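Local coordinates for bucandin (Bungarus candidus, PDB 1F94), which possibly enhances presynaptic acetylcholine release as a three-finger neurotoxin of krait venom, at residues C3-C11 and N33-K41; T22-I31 and I46-T57. One frame throughout, in Å; residues are numbered along the deposited sequence. Where two conformers were deposited one is given.

Contact 1 of 2, residues C3-C11 and N33-K41; sequences CYRCGVSGC and NERWLGCAK
Strand 3-7 and strand 35-40 run past each other at 141° with axes 4.6 Å apart, and where Arg-5 lies nearest Leu-37 the two backbones meet without direct N-H to carbonyl pairing. A water bridges the strands, accepting from both Cys-6 N, at 2.9 Å, and Leu-37 N. Tyr-4 O instead receives a CA-H...O contact from Gly-38 CA at 3.3 Å. Leu-37 is the main apolar residue here: its CG sits beside the backbone N (chi1 -83°), and the two methyls part, CD1 toward Cys-6 SG and CD2 toward Tyr-4 CB at 4.0 Å. In the three-finger fold this is where first-finger residues rest against a strand of the central sheet, close to the disulfide-rich core. There Cys-3 SG lies 3.5 Å from Cys-39 SG, yet each is bonded to another cysteine, Cys-24 and Cys-17 respectively. At the far end the Cys-6–Cys-11 disulfide brackets the type I turn from Gly-7 to Gly-10. Arg-35, bent at chi3 (-75°), turns one face of its guanidinium to Cys-11 SG, which stands over its centre, 3.3 Å from Arg-35 CZ. A second water accepts from Cys-11 N and, weakly, from Arg-35 NH1.

Contact 2 of 2, residues T22-I31 and I46-T57; sequences TFCYKWLNKI and IDTWNVYNKCCT
Cys-24, Lys-26 and Leu-28 each exchange two backbone hydrogen bonds with Cys-56, Lys-54 and Tyr-52, which makes strands 23-29 and 51-56 an antiparallel pair (171° between directions) in the central sheet of the three-finger fold. The bond from Leu-28 N to Tyr-52 O is short at 2.7 Å and nearly straight. Just past the end of strand 23-29, Lys-30 N donates to Asn-50 O from above the carbonyl plane.

On the face carrying Trp-27, the indole, in one of its two modelled conformers, is set by CG lying opposite the backbone N (chi1 -179°). In that conformer Val-51 CG1 sits over its five-membered ring, 3.7 Å from the centroid and 21° off the normal, a CH-pi contact. Ile-46 CD1 reaches the six-membered ring, 3.4 Å from Trp-27 CZ3. Asn-53 packs its amide, turned obliquely to the indole plane, near Trp-27 CE3, while Asn-53 ND2 donates to Thr-44 O. Trp-36 of strand 35-40 meets Trp-27 edge-to-face. On the other face Leu-28 CD1 lies 3.7 Å from Tyr-52 CD2, the two side chains running alongside each other.

Further out, Asn-29 OD1 forms an Asx turn by accepting from Ile-31 N, which shapes the chain leaving the strand. Ile-31 CG1 then reaches Trp-49 CZ3, while Asn-50 CB covers a face of that indole. The extended Lys-30 chain crosses to the end of strand 46-47, where its NZ forms a salt bridge with Asp-47 OD2 (2.7 Å) and donates to Thr-48 O, just beyond the strand, at 2.7 Å.

Contacts 1 and 2 share the central sheet: strand 35-40 of contact 1 pairs with strand 23-29 of contact 2, and Trp-36 N to Trp-27 O, 2.8 Å, is a probable hydrogen bond between them. The Cys-3–Cys-24 disulfide also ties the two together, although their centres lie 11 Å apart. Contact 1 is the smaller, burying 418 Å² against 1014 Å², and is partly buried; it joins different sheets through sulfur, leucine and water. Contact 2 is largely a surface contact within one sheet, held by regular backbone pairing, with aromatic packing and a salt bridge near the tips of the second and third fingers.

Contact 1 of 2, residues C3-C11 and N33-K41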
# COMPACT_ATOMS: atom_id res chain seq x y z
N CYS A 3 4.46 5.01 5.35
CA CYS A 3 3.47 4.80 4.34
C CYS A 3 2.09 4.99 4.94
O CYS A 3 1.92 4.94 6.15
CB CYS A 3 3.54 3.35 3.78
SG CYS A 3 5.12 2.93 3.03
N TYR A 4 1.10 5.18 4.08
CA TYR A 4 -0.29 5.13 4.52
C TYR A 4 -0.72 3.70 4.75
O TYR A 4 -0.22 2.74 4.14
CB TYR A 4 -1.23 5.83 3.52
CG TYR A 4 -1.01 7.30 3.46
CD1 TYR A 4 -0.48 7.95 2.35
CD2 TYR A 4 -1.34 8.10 4.58
CE1 TYR A 4 -0.31 9.32 2.35
CE2 TYR A 4 -1.18 9.45 4.60
CZ TYR A 4 -0.64 10.08 3.46
OH TYR A 4 -0.45 11.42 3.45
N ARG A 5 -1.72 3.55 5.64
CA ARG A 5 -2.40 2.31 5.88
C ARG A 5 -3.88 2.62 6.14
O ARG A 5 -4.24 3.78 6.42
CB ARG A 5 -1.79 1.43 6.95
CG ARG A 5 -1.97 1.91 8.34
CD ARG A 5 -1.48 0.97 9.42
NE ARG A 5 -1.99 1.41 10.72
CZ ARG A 5 -3.19 1.09 11.25
NH1 ARG A 5 -4.08 0.30 10.67
NH2 ARG A 5 -3.46 1.61 12.43
N CYS A 6 -4.70 1.59 6.08
CA CYS A 6 -6.13 1.73 6.23
C CYS A 6 -6.66 1.10 7.52
O CYS A 6 -6.25 0.04 7.95
CB CYS A 6 -6.86 1.09 5.03
SG CYS A 6 -6.36 1.69 3.41
N GLY A 7 -7.64 1.78 8.08
CA GLY A 7 -8.41 1.26 9.20
C GLY A 7 -9.86 1.69 9.02
O GLY A 7 -10.26 2.24 8.00
N VAL A 8 -10.67 1.49 10.05
CA VAL A 8 -12.10 1.87 9.99
C VAL A 8 -12.28 3.31 9.67
O VAL A 8 -13.28 3.69 9.10
CB VAL A 8 -12.80 1.48 11.34
CG1 VAL A 8 -12.36 2.34 12.46
CG2 VAL A 8 -14.28 1.52 11.09
N SER A 9 -11.31 4.17 10.05
CA SER A 9 -11.43 5.61 9.87
C SER A 9 -10.98 6.08 8.50
O SER A 9 -11.14 7.27 8.20
CB SER A 9 -10.71 6.38 10.95
OG SER A 9 -9.30 6.20 10.79
N GLY A 10 -10.43 5.17 7.67
CA GLY A 10 -9.96 5.54 6.34
C GLY A 10 -8.54 5.14 6.12
O GLY A 10 -7.93 4.41 6.94
N CYS A 11 -7.96 5.65 5.05
CA CYS A 11 -6.63 5.25 4.57
C CYS A 11 -5.58 6.37 4.70
O CYS A 11 -4.58 6.39 4.04
CB CYS A 11 -6.69 4.73 3.15
SG CYS A 11 -7.64 3.23 2.95
N ASN A 33 -13.72 -3.35 -3.87
CA ASN A 33 -13.17 -2.02 -3.63
C ASN A 33 -12.36 -1.93 -2.34
O ASN A 33 -11.92 -0.84 -1.98
CB ASN A 33 -14.24 -0.96 -3.69
CG ASN A 33 -15.01 -1.05 -4.98
OD1 ASN A 33 -14.47 -1.09 -6.07
ND2 ASN A 33 -16.33 -1.13 -4.93
N GLU A 34 -12.05 -3.04 -1.69
CA GLU A 34 -11.18 -3.01 -0.52
C GLU A 34 -9.81 -2.43 -0.88
O GLU A 34 -9.24 -2.77 -1.89
CB GLU A 34 -10.99 -4.44 0.03
CG GLU A 34 -10.05 -4.48 1.21
CD GLU A 34 -9.78 -5.89 1.72
OE1 GLU A 34 -10.25 -6.86 1.10
OE2 GLU A 34 -9.12 -6.04 2.76
N ARG A 35 -9.30 -1.57 0.01
CA ARG A 35 -7.98 -0.94 -0.09
C ARG A 35 -7.05 -1.51 0.94
O ARG A 35 -7.39 -1.54 2.11
CB ARG A 35 -8.14 0.57 0.10
CG ARG A 35 -9.06 1.20 -0.93
CD ARG A 35 -9.22 2.67 -0.65
NE ARG A 35 -10.07 2.87 0.48
CZ ARG A 35 -10.28 4.00 1.17
NH1 ARG A 35 -9.64 5.11 0.78
NH2 ARG A 35 -11.11 3.93 2.21
N TRP A 36 -5.88 -1.98 0.52
CA TRP A 36 -4.88 -2.54 1.41
C TRP A 36 -3.58 -1.81 1.15
O TRP A 36 -2.98 -1.95 0.10
CB TRP A 36 -4.72 -4.04 1.18
CG TRP A 36 -3.75 -4.65 2.14
CD1 TRP A 36 -3.49 -4.33 3.42
CD2 TRP A 36 -2.88 -5.77 1.84
NE1 TRP A 36 -2.51 -5.14 3.96
CE2 TRP A 36 -2.13 -6.03 2.98
CE3 TRP A 36 -2.67 -6.53 0.68
CZ2 TRP A 36 -1.18 -7.06 3.02
CZ3 TRP A 36 -1.72 -7.54 0.73
CH2 TRP A 36 -0.99 -7.79 1.88
N LEU A 37 -3.14 -1.01 2.14
CA LEU A 37 -2.01 -0.10 2.02
C LEU A 37 -1.02 -0.37 3.15
O LEU A 37 -1.42 -0.67 4.30
CB LEU A 37 -2.48 1.37 2.08
CG LEU A 37 -2.99 1.94 0.76
CD1 LEU A 37 -4.18 1.25 0.15
CD2 LEU A 37 -3.29 3.44 0.99
N GLY A 38 0.27 -0.17 2.91
CA GLY A 38 1.23 -0.27 3.98
C GLY A 38 2.66 -0.24 3.43
O GLY A 38 2.89 0.13 2.30
N CYS A 39 3.59 -0.59 4.32
CA CYS A 39 5.02 -0.73 4.02
C CYS A 39 5.32 -2.19 3.70
O CYS A 39 4.71 -3.11 4.31
CB CYS A 39 5.89 -0.40 5.21
SG CYS A 39 5.73 1.22 5.98
N ALA A 40 6.29 -2.46 2.84
CA ALA A 40 6.66 -3.86 2.56
C ALA A 40 8.12 -3.93 2.12
O ALA A 40 8.67 -2.99 1.53
CB ALA A 40 5.82 -4.43 1.45
N LYS A 41 8.75 -5.08 2.40
CA LYS A 41 10.04 -5.42 1.90
C LYS A 41 10.01 -5.81 0.41
O LYS A 41 10.97 -5.53 -0.32
CB LYS A 41 10.60 -6.60 2.66
CG LYS A 41 12.03 -6.99 2.46
CD LYS A 41 12.56 -7.92 3.52
CE LYS A 41 11.55 -8.32 4.59
NZ LYS A 41 11.54 -7.40 5.76
O HOH W 1 -3.99 -1.01 5.00
O HOH W 2 -9.16 7.50 3.19

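Contact 2 of 2, residues T22-I31 and I46-T57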
# COMPACT_ATOMS: atom_id res chain seq x y z
N THR A 22 11.35 -1.01 1.91
CA THR A 22 11.62 0.22 1.14
C THR A 22 10.41 0.53 0.22
O THR A 22 10.49 1.55 -0.43
CB THR A 22 12.86 0.06 0.30
OG1 THR A 22 12.59 -1.16 -0.49
CG2 THR A 22 14.09 -0.16 1.16
N PHE A 23 9.33 -0.26 0.23
CA PHE A 23 8.15 0.04 -0.55
C PHE A 23 6.95 0.43 0.31
O PHE A 23 6.74 -0.10 1.39
CB PHE A 23 7.68 -1.17 -1.34
CG PHE A 23 8.71 -1.70 -2.35
CD1 PHE A 23 8.83 -1.09 -3.58
CD2 PHE A 23 9.53 -2.75 -2.02
CE1 PHE A 23 9.78 -1.54 -4.44
CE2 PHE A 23 10.46 -3.22 -2.91
CZ PHE A 23 10.55 -2.61 -4.14
N CYS A 24 6.13 1.32 -0.26
CA CYS A 24 4.74 1.44 0.12
C CYS A 24 3.96 0.74 -0.98
O CYS A 24 4.25 0.89 -2.19
CB CYS A 24 4.27 2.87 0.18
SG CYS A 24 5.13 3.98 1.31
N TYR A 25 2.93 -0.00 -0.60
CA TYR A 25 2.05 -0.70 -1.51
C TYR A 25 0.66 -0.04 -1.45
O TYR A 25 0.23 0.49 -0.42
CB TYR A 25 1.97 -2.21 -1.33
CG TYR A 25 1.53 -2.66 0.03
CD1 TYR A 25 0.18 -2.91 0.29
CD2 TYR A 25 2.42 -2.85 1.07
CE1 TYR A 25 -0.23 -3.34 1.55
CE2 TYR A 25 2.04 -3.27 2.30
CZ TYR A 25 0.68 -3.52 2.54
OH TYR A 25 0.28 -3.92 3.80
N LYS A 26 -0.05 -0.20 -2.54
CA LYS A 26 -1.46 0.21 -2.69
C LYS A 26 -2.11 -0.90 -3.50
O LYS A 26 -2.06 -0.92 -4.73
CB LYS A 26 -1.56 1.52 -3.45
CG LYS A 26 -2.98 2.00 -3.58
CD LYS A 26 -3.18 3.30 -4.28
CE LYS A 26 -2.79 3.43 -5.72
NZ LYS A 26 -3.10 4.87 -6.16
N TRP A 27 -2.77 -1.79 -2.76
CA TRP A 27 -3.38 -3.00 -3.26
C TRP A 27 -4.89 -2.77 -3.24
O TRP A 27 -5.46 -2.51 -2.18
CB TRP A 27 -2.93 -4.23 -2.52
CG TRP A 27 -3.36 -5.61 -2.80
CD1 TRP A 27 -4.66 -6.11 -2.86
CD2 TRP A 27 -2.51 -6.75 -3.05
NE1 TRP A 27 -4.65 -7.47 -3.14
CE2 TRP A 27 -3.34 -7.90 -3.26
CE3 TRP A 27 -1.16 -7.01 -3.14
CZ2 TRP A 27 -2.84 -9.17 -3.54
CZ3 TRP A 27 -0.68 -8.27 -3.41
CH2 TRP A 27 -1.50 -9.41 -3.60
N LEU A 28 -5.53 -2.90 -4.35
CA LEU A 28 -6.93 -2.63 -4.51
C LEU A 28 -7.61 -3.89 -5.02
O LEU A 28 -7.18 -4.48 -6.00
CB LEU A 28 -7.17 -1.49 -5.51
CG LEU A 28 -6.36 -0.23 -5.18
CD1 LEU A 28 -6.52 0.82 -6.30
CD2 LEU A 28 -6.72 0.37 -3.85
N ASN A 29 -8.73 -4.25 -4.36
CA ASN A 29 -9.58 -5.35 -4.84
C ASN A 29 -10.58 -4.77 -5.81
O ASN A 29 -11.41 -3.91 -5.45
CB ASN A 29 -10.21 -6.04 -3.64
CG ASN A 29 -10.97 -7.28 -4.07
OD1 ASN A 29 -11.86 -7.25 -4.92
ND2 ASN A 29 -10.61 -8.40 -3.47
N LYS A 30 -10.52 -5.18 -7.05
CA LYS A 30 -11.35 -4.62 -8.09
C LYS A 30 -12.79 -5.04 -7.99
O LYS A 30 -13.64 -4.46 -8.67
CB LYS A 30 -10.82 -5.04 -9.50
CG LYS A 30 -9.41 -4.60 -9.82
CD LYS A 30 -9.04 -4.98 -11.25
CE LYS A 30 -7.67 -4.50 -11.64
NZ LYS A 30 -7.36 -4.86 -13.02
N ILE A 31 -13.07 -6.05 -7.18
CA ILE A 31 -14.42 -6.59 -7.03
C ILE A 31 -15.13 -5.95 -5.85
O ILE A 31 -16.30 -5.56 -5.90
CB ILE A 31 -14.34 -8.14 -6.93
CG1 ILE A 31 -13.58 -8.78 -8.08
CG2 ILE A 31 -15.76 -8.71 -6.86
CD1 ILE A 31 -13.99 -8.33 -9.45
N ILE A 46 0.70 -5.63 -9.81
CA ILE A 46 -0.33 -6.60 -10.22
C ILE A 46 -1.44 -5.87 -10.94
O ILE A 46 -1.85 -4.75 -10.53
CB ILE A 46 -0.92 -7.39 -9.00
CG1 ILE A 46 0.16 -8.03 -8.16
CG2 ILE A 46 -1.99 -8.36 -9.43
CD1 ILE A 46 -0.31 -8.53 -6.80
N ASP A 47 -1.96 -6.45 -12.02
CA ASP A 47 -3.12 -5.90 -12.71
C ASP A 47 -3.89 -7.07 -13.29
O ASP A 47 -3.87 -7.34 -14.49
CB ASP A 47 -2.70 -4.90 -13.75
CG ASP A 47 -3.80 -4.04 -14.34
OD1 ASP A 47 -3.61 -3.44 -15.40
OD2 ASP A 47 -4.93 -3.89 -13.75
N THR A 48 -4.69 -7.75 -12.51
CA THR A 48 -5.46 -8.91 -12.89
C THR A 48 -6.95 -8.64 -12.85
O THR A 48 -7.37 -7.54 -12.53
CB THR A 48 -5.09 -10.13 -12.01
OG1 THR A 48 -5.44 -9.75 -10.70
CG2 THR A 48 -3.63 -10.49 -12.03
N TRP A 49 -7.76 -9.66 -13.07
CA TRP A 49 -9.19 -9.47 -13.07
C TRP A 49 -9.67 -8.92 -11.71
O TRP A 49 -10.66 -8.17 -11.66
CB TRP A 49 -9.92 -10.79 -13.40
CG TRP A 49 -9.87 -11.80 -12.29
CD1 TRP A 49 -8.89 -12.69 -11.98
CD2 TRP A 49 -10.89 -12.02 -11.29
NE1 TRP A 49 -9.22 -13.43 -10.89
CE2 TRP A 49 -10.42 -13.04 -10.45
CE3 TRP A 49 -12.13 -11.43 -11.06
CZ2 TRP A 49 -11.16 -13.49 -9.37
CZ3 TRP A 49 -12.86 -11.91 -9.98
CH2 TRP A 49 -12.37 -12.91 -9.18
N ASN A 50 -9.02 -9.30 -10.61
CA ASN A 50 -9.48 -8.97 -9.28
C ASN A 50 -8.53 -8.06 -8.46
O ASN A 50 -9.01 -7.54 -7.42
CB ASN A 50 -9.79 -10.19 -8.41
CG ASN A 50 -8.64 -11.14 -8.21
OD1 ASN A 50 -7.71 -11.15 -9.00
ND2 ASN A 50 -8.73 -11.96 -7.18
N VAL A 51 -7.32 -7.87 -8.86
CA VAL A 51 -6.32 -7.15 -8.08
C VAL A 51 -5.58 -6.12 -8.91
O VAL A 51 -5.06 -6.40 -10.00
CB VAL A 51 -5.34 -8.07 -7.36
CG1 VAL A 51 -4.22 -7.32 -6.65
CG2 VAL A 51 -6.10 -8.99 -6.37
N TYR A 52 -5.44 -4.94 -8.34
CA TYR A 52 -4.49 -3.92 -8.81
C TYR A 52 -3.53 -3.68 -7.65
O TYR A 52 -3.97 -3.38 -6.54
CB TYR A 52 -5.22 -2.63 -9.14
CG TYR A 52 -4.31 -1.50 -9.48
CD1 TYR A 52 -3.90 -1.32 -10.76
CD2 TYR A 52 -3.86 -0.61 -8.50
CE1 TYR A 52 -3.04 -0.26 -11.07
CE2 TYR A 52 -3.00 0.40 -8.80
CZ TYR A 52 -2.59 0.56 -10.10
OH TYR A 52 -1.75 1.62 -10.34
N ASN A 53 -2.23 -3.72 -7.90
CA ASN A 53 -1.30 -3.33 -6.85
C ASN A 53 -0.22 -2.47 -7.50
O ASN A 53 0.39 -2.88 -8.48
CB ASN A 53 -0.66 -4.53 -6.16
CG ASN A 53 0.24 -4.13 -5.01
OD1 ASN A 53 -0.18 -3.44 -4.08
ND2 ASN A 53 1.48 -4.54 -5.10
N LYS A 54 0.07 -1.37 -6.83
CA LYS A 54 1.10 -0.41 -7.22
C LYS A 54 2.12 -0.30 -6.11
O LYS A 54 1.75 -0.30 -4.92
CB LYS A 54 0.48 0.93 -7.53
CG LYS A 54 1.42 2.00 -7.96
CD LYS A 54 0.96 3.35 -8.42
CE LYS A 54 2.14 4.24 -8.71
NZ LYS A 54 3.03 3.80 -9.84
N CYS A 55 3.36 -0.14 -6.49
CA CYS A 55 4.50 -0.04 -5.59
C CYS A 55 5.21 1.30 -5.74
O CYS A 55 5.38 1.78 -6.85
CB CYS A 55 5.53 -1.18 -5.94
SG CYS A 55 4.79 -2.83 -5.88
N CYS A 56 5.65 1.88 -4.63
CA CYS A 56 6.40 3.15 -4.71
C CYS A 56 7.37 3.19 -3.58
O CYS A 56 7.23 2.43 -2.58
CB CYS A 56 5.47 4.36 -4.77
SG CYS A 56 4.32 4.52 -3.38
N THR A 57 8.41 4.03 -3.62
CA THR A 57 9.53 3.96 -2.69
C THR A 57 9.85 5.26 -1.97
O THR A 57 10.97 5.41 -1.44
CB THR A 57 10.81 3.44 -3.39
OG1 THR A 57 11.17 4.32 -4.46
CG2 THR A 57 10.60 2.07 -3.96
O HOH W 3 12.42 3.44 -0.10
O HOH W 4 2.05 2.23 -3.73
O HOH W 5 -11.16 -11.37 -5.07